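Local coordinates for protein restriction endonuclease S subunits (Thermoanaerobacter tengcongensis, PDB 3OKG) that probably serves as the DNA-recognition subunit of a type I restriction-modification methyltransferase, pairing two target-recognition domains with long coiled-coil helices, at residues R122-R125 with E126-E129; P172-E175 with E176-R179. All coordinates share one frame; numbering follows the deposited sequence.

Overall arrangement
Contact 1 (122-125 with 126-129) and contact 2 (172-175 with 176-179) follow one another along the chain, with centres about 11 Å apart, both within the first DNA specificity domain. Contact 1 is the loop between strand 118-121 and helix 130-137; contact 2 opens helix 174-216, one of the long helices that, as in other HsdS subunits, form the coiled coil separating the two recognition domains. The two meet directly. Gln177 OE1 probably accepts from Glu129 N at 2.8 Å, its NE2 also bonds Phe127 O, and Glu129 OE2 pairs with Arg178 NH1. The recognition domain is thereby joined to the base of the coiled-coil helix.

Contact 1 (R122-R125 with E126-E129); sequences RANR and EFAE. With SO4 (sulfate ion), chain H.
Asn124 folds the chain back on itself by hydrogen bonds from both of its oxygens. OD1 accepts the backbone N of Glu126 at 3.1 Å, closing an Asx turn; this N-H arrives above the plane of the side-chain amide, not on a lone pair. The carbonyl Asn124 O is gripped twice, by Phe127 N at 2.8 Å and by Ala128 N at 3.0 Å, from opposite faces of its plane. With CG anti to the backbone N (chi1 179°), the Asn124 amide lies alongside the following residues, where OD1 can meet Glu126 N. A lysine in its place would probably leave Glu126 N without its side-chain acceptor and free the start of the turn to shift.

These bonds form a beta-turn over Arg125 and Glu126 with a further (i, i+4) bond to Ala128, and the loop so closed leads from strand 118-121 to Glu129, the N-cap residue of helix 130-137.

Nonpolar and weakly polar contacts fill in the turn. Asn124 ND2 approaches Phe127 CE2 at 3.5 Å, the amide inclined 63° to the ring. Arg125 CA directs its hydrogen at Ala128 O in a nearly straight C-H...O contact of 3.6 Å. Ala123 CB sits 4.4 Å from Ala128 CB, and both methyls also pack on Leu133 of helix 130-137.

Charged groups meet at the Glu129 end of the loop. The Arg125 chain, bent at chi2 and chi3, brings NH2 within 3.5 Å of Glu129 OE1, a salt bridge by charge alone since the oxygen lies well out of the guanidinium plane. A water in that plane accepts from NH2 and donates to Glu129 OE2, the oxygen that also pairs with Arg178. Arg122 points elsewhere: NH2 bridges Asp89, while NH1 makes a weak, bent bond of 3.1 Å to O3 of a sulfate ion.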
loop_
_atom_site.group_PDB
_atom_site.type_symbol
_atom_site.label_atom_id
_atom_site.label_comp_id
_atom_site.label_asym_id
_atom_site.label_seq_id
_atom_site.Cartn_x
_atom_site.Cartn_y
_atom_site.Cartn_z
ATOM N N ARG A 122 -34.500 2.393 -2.707
ATOM C CA ARG A 122 -35.275 1.161 -2.722
ATOM C C ARG A 122 -35.709 0.812 -4.127
ATOM O O ARG A 122 -36.549 1.515 -4.707
ATOM C CB ARG A 122 -36.508 1.329 -1.824
ATOM C CG ARG A 122 -37.391 0.067 -1.695
ATOM C CD ARG A 122 -38.317 0.183 -0.472
ATOM N NE ARG A 122 -37.511 0.372 0.744
ATOM C CZ ARG A 122 -37.972 0.887 1.880
ATOM N NH1 ARG A 122 -39.252 1.251 1.981
ATOM N NH2 ARG A 122 -37.155 1.034 2.914
ATOM N N ALA A 123 -35.148 -0.266 -4.683
ATOM C CA ALA A 123 -35.359 -0.556 -6.096
ATOM C C ALA A 123 -36.804 -0.858 -6.370
ATOM O O ALA A 123 -37.416 -1.643 -5.652
ATOM C CB ALA A 123 -34.520 -1.749 -6.536
ATOM N N ASN A 124 -37.345 -0.252 -7.413
ATOM C CA ASN A 124 -38.606 -0.708 -7.976
ATOM C C ASN A 124 -38.239 -1.901 -8.850
ATOM O O ASN A 124 -37.645 -1.739 -9.923
ATOM C CB ASN A 124 -39.261 0.392 -8.820
ATOM C CG ASN A 124 -40.589 -0.058 -9.446
ATOM O OD1 ASN A 124 -40.879 -1.244 -9.503
ATOM N ND2 ASN A 124 -41.379 0.907 -9.927
ATOM N N ARG A 125 -38.582 -3.097 -8.386
ATOM C CA ARG A 125 -38.132 -4.334 -9.023
ATOM C C ARG A 125 -38.683 -4.558 -10.418
ATOM O O ARG A 125 -38.231 -5.456 -11.133
ATOM C CB ARG A 125 -38.492 -5.534 -8.145
ATOM C CG ARG A 125 -38.001 -5.373 -6.713
ATOM C CD ARG A 125 -36.508 -5.557 -6.668
ATOM N NE ARG A 125 -36.099 -6.739 -7.435
ATOM C CZ ARG A 125 -35.906 -7.953 -6.919
ATOM N NH1 ARG A 125 -36.083 -8.167 -5.621
ATOM N NH2 ARG A 125 -35.549 -8.958 -7.707
ATOM N N GLU A 126 -39.654 -3.754 -10.808
ATOM C CA GLU A 126 -40.111 -3.794 -12.191
ATOM C C GLU A 126 -39.041 -3.244 -13.137
ATOM O O GLU A 126 -39.099 -3.490 -14.333
ATOM C CB GLU A 126 -41.431 -3.029 -12.359
ATOM C CG GLU A 126 -42.633 -3.800 -11.821
ATOM C CD GLU A 126 -43.157 -4.832 -12.833
ATOM O OE1 GLU A 126 -44.035 -4.480 -13.656
ATOM O OE2 GLU A 126 -42.693 -5.994 -12.807
ATOM N N PHE A 127 -38.072 -2.500 -12.608
ATOM C CA PHE A 127 -37.114 -1.777 -13.479
ATOM C C PHE A 127 -35.668 -2.005 -13.101
ATOM O O PHE A 127 -34.793 -1.891 -13.947
ATOM C CB PHE A 127 -37.323 -0.256 -13.433
ATOM C CG PHE A 127 -38.702 0.192 -13.859
ATOM C CD1 PHE A 127 -39.199 -0.134 -15.112
ATOM C CD2 PHE A 127 -39.495 0.945 -12.997
ATOM C CE1 PHE A 127 -40.468 0.280 -15.500
ATOM C CE2 PHE A 127 -40.786 1.381 -13.377
ATOM C CZ PHE A 127 -41.267 1.037 -14.627
ATOM N N ALA A 128 -35.406 -2.272 -11.822
ATOM C CA ALA A 128 -34.017 -2.326 -11.368
ATOM C C ALA A 128 -33.816 -3.401 -10.329
ATOM O O ALA A 128 -34.660 -3.593 -9.433
ATOM C CB ALA A 128 -33.588 -0.945 -10.794
ATOM N N GLU A 129 -32.680 -4.069 -10.418
ATOM C CA GLU A 129 -32.247 -5.034 -9.404
ATOM C C GLU A 129 -31.489 -4.314 -8.284
ATOM O O GLU A 129 -30.613 -3.497 -8.574
ATOM C CB GLU A 129 -31.282 -6.023 -10.043
ATOM C CG GLU A 129 -31.931 -6.866 -11.118
ATOM C CD GLU A 129 -32.768 -7.985 -10.534
ATOM O OE1 GLU A 129 -32.497 -8.388 -9.390
ATOM O OE2 GLU A 129 -33.688 -8.451 -11.221
HETATM S S SO4 H . -42.141 0.703 4.368
HETATM O O1 SO4 H . -43.517 0.653 4.859
HETATM O O2 SO4 H . -41.803 -0.593 3.779
HETATM O O3 SO4 H . -42.021 1.756 3.352
HETATM O O4 SO4 H . -41.225 0.984 5.476
HETATM O O HOH W 1 -35.324 -10.199 -10.668
#

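Contact 2 (P172-E175 with E176-R179); sequences PPLE and EQRR. With SO4 (sulfate ion), chain E.
Gln177 reaches back past the N-terminal end of its helix and gives NE2 to Pro172 O in a nearly straight bond (2.8 Å, 172° at the hydrogen). Its CG lies anti to the carbonyl carbon (chi1 -62°) and the chain runs extended beyond, which carries the amide past the helix start; the acceptor lies in the amide plane. On the way, Gln177 CG packs 3.8 Å from Pro172 CD, the two side chains crossing at about a right angle.

Arg178 turns differently. A bend at chi3 (-64°) lays one face of its guanidinium over Leu174 O and Glu175 CA, leaving the edge to bind: NH2 donates to O3 of a sulfate ion at 2.6 Å. This is the first turn of helix 174-216, where a predicted coiled coil begins; Pro173 holds the N-cap position, and its O accepts Gln177 N at 2.9 Å, the first i to i+4 bond, and Leu174 O accepts Arg178 N in the next.

Glu175 stretches out beside the same sulfate. Its OE2 stays 5.2 Å from Arg178 NH2, too far for a salt bridge, though the opposite charges are near, and Arg178 is likely to ease the repulsion between carboxylate and sulfate. Glu176 packs CB 3.9 Å from Pro172 CB, and a bend at chi2 turns its carboxylate so that OE2 meets Arg179 NH1 in a salt bridge with a weak hydrogen bond; that NH1 also pairs with the terminal carboxylate of Leu412.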
loop_
_atom_site.group_PDB
_atom_site.type_symbol
_atom_site.label_atom_id
_atom_site.label_comp_id
_atom_site.label_asym_id
_atom_site.label_seq_id
_atom_site.Cartn_x
_atom_site.Cartn_y
_atom_site.Cartn_z
ATOM N N PRO A 172 -29.676 -1.047 -17.998
ATOM C CA PRO A 172 -29.909 -2.214 -18.859
ATOM C C PRO A 172 -31.236 -2.876 -18.518
ATOM O O PRO A 172 -31.834 -2.550 -17.482
ATOM C CB PRO A 172 -28.798 -3.180 -18.462
ATOM C CG PRO A 172 -27.839 -2.369 -17.558
ATOM C CD PRO A 172 -28.706 -1.341 -16.931
ATOM N N PRO A 173 -31.682 -3.823 -19.357
ATOM C CA PRO A 173 -32.772 -4.722 -18.938
ATOM C C PRO A 173 -32.393 -5.457 -17.674
ATOM O O PRO A 173 -31.193 -5.694 -17.409
ATOM C CB PRO A 173 -32.871 -5.739 -20.090
ATOM C CG PRO A 173 -32.298 -5.038 -21.272
ATOM C CD PRO A 173 -31.215 -4.104 -20.725
ATOM N N LEU A 174 -33.405 -5.884 -16.919
ATOM C CA LEU A 174 -33.179 -6.635 -15.685
ATOM C C LEU A 174 -32.240 -7.823 -15.852
ATOM O O LEU A 174 -31.344 -8.042 -15.040
ATOM C CB LEU A 174 -34.527 -7.108 -15.130
ATOM C CG LEU A 174 -35.458 -5.989 -14.629
ATOM C CD1 LEU A 174 -36.866 -6.580 -14.377
ATOM C CD2 LEU A 174 -34.910 -5.393 -13.314
ATOM N N GLU A 175 -32.444 -8.616 -16.900
ATOM C CA GLU A 175 -31.630 -9.816 -17.063
ATOM C C GLU A 175 -30.137 -9.457 -17.210
ATOM O O GLU A 175 -29.258 -10.131 -16.644
ATOM C CB GLU A 175 -32.096 -10.607 -18.300
ATOM C CG GLU A 175 -31.443 -11.984 -18.411
ATOM C CD GLU A 175 -32.031 -12.827 -19.551
ATOM O OE1 GLU A 175 -32.653 -12.243 -20.463
ATOM O OE2 GLU A 175 -31.858 -14.064 -19.533
ATOM N N GLU A 176 -29.858 -8.414 -17.989
ATOM C CA GLU A 176 -28.473 -7.957 -18.161
ATOM C C GLU A 176 -27.936 -7.340 -16.860
ATOM O O GLU A 176 -26.769 -7.490 -16.554
ATOM C CB GLU A 176 -28.373 -6.962 -19.326
ATOM C CG GLU A 176 -26.933 -6.450 -19.631
ATOM C CD GLU A 176 -25.993 -7.551 -20.133
ATOM O OE1 GLU A 176 -26.472 -8.635 -20.521
ATOM O OE2 GLU A 176 -24.765 -7.348 -20.128
ATOM N N GLN A 177 -28.784 -6.656 -16.092
ATOM C CA GLN A 177 -28.340 -6.163 -14.783
ATOM C C GLN A 177 -27.825 -7.300 -13.928
ATOM O O GLN A 177 -26.787 -7.169 -13.264
ATOM C CB GLN A 177 -29.456 -5.401 -14.029
ATOM C CG GLN A 177 -29.981 -4.128 -14.739
ATOM C CD GLN A 177 -31.116 -3.488 -13.969
ATOM O OE1 GLN A 177 -31.160 -3.559 -12.739
ATOM N NE2 GLN A 177 -32.063 -2.908 -14.682
ATOM N N ARG A 178 -28.559 -8.409 -13.892
ATOM C CA ARG A 178 -28.122 -9.533 -13.058
ATOM C C ARG A 178 -26.804 -10.114 -13.577
ATOM O O ARG A 178 -25.927 -10.527 -12.803
ATOM C CB ARG A 178 -29.215 -10.612 -12.990
ATOM C CG ARG A 178 -30.491 -10.095 -12.292
ATOM C CD ARG A 178 -31.460 -11.224 -11.988
ATOM N NE ARG A 178 -31.937 -11.839 -13.211
ATOM C CZ ARG A 178 -32.972 -11.411 -13.914
ATOM N NH1 ARG A 178 -33.653 -10.338 -13.522
ATOM N NH2 ARG A 178 -33.325 -12.067 -15.016
ATOM N N ARG A 179 -26.652 -10.137 -14.889
ATOM C CA ARG A 179 -25.418 -10.663 -15.465
ATOM C C ARG A 179 -24.229 -9.774 -15.098
ATOM O O ARG A 179 -23.165 -10.248 -14.693
ATOM C CB ARG A 179 -25.543 -10.708 -16.983
ATOM C CG ARG A 179 -24.339 -11.341 -17.631
ATOM C CD ARG A 179 -24.352 -11.155 -19.141
ATOM N NE ARG A 179 -23.015 -11.373 -19.675
ATOM C CZ ARG A 179 -22.185 -10.397 -20.012
ATOM N NH1 ARG A 179 -22.569 -9.130 -19.903
ATOM N NH2 ARG A 179 -20.981 -10.690 -20.475
HETATM S S SO4 E . -32.113 -15.439 -15.294
HETATM O O1 SO4 E . -33.429 -15.970 -14.932
HETATM O O2 SO4 E . -31.432 -16.401 -16.154
HETATM O O3 SO4 E . -32.297 -14.186 -16.029
HETATM O O4 SO4 E . -31.279 -15.215 -14.107
#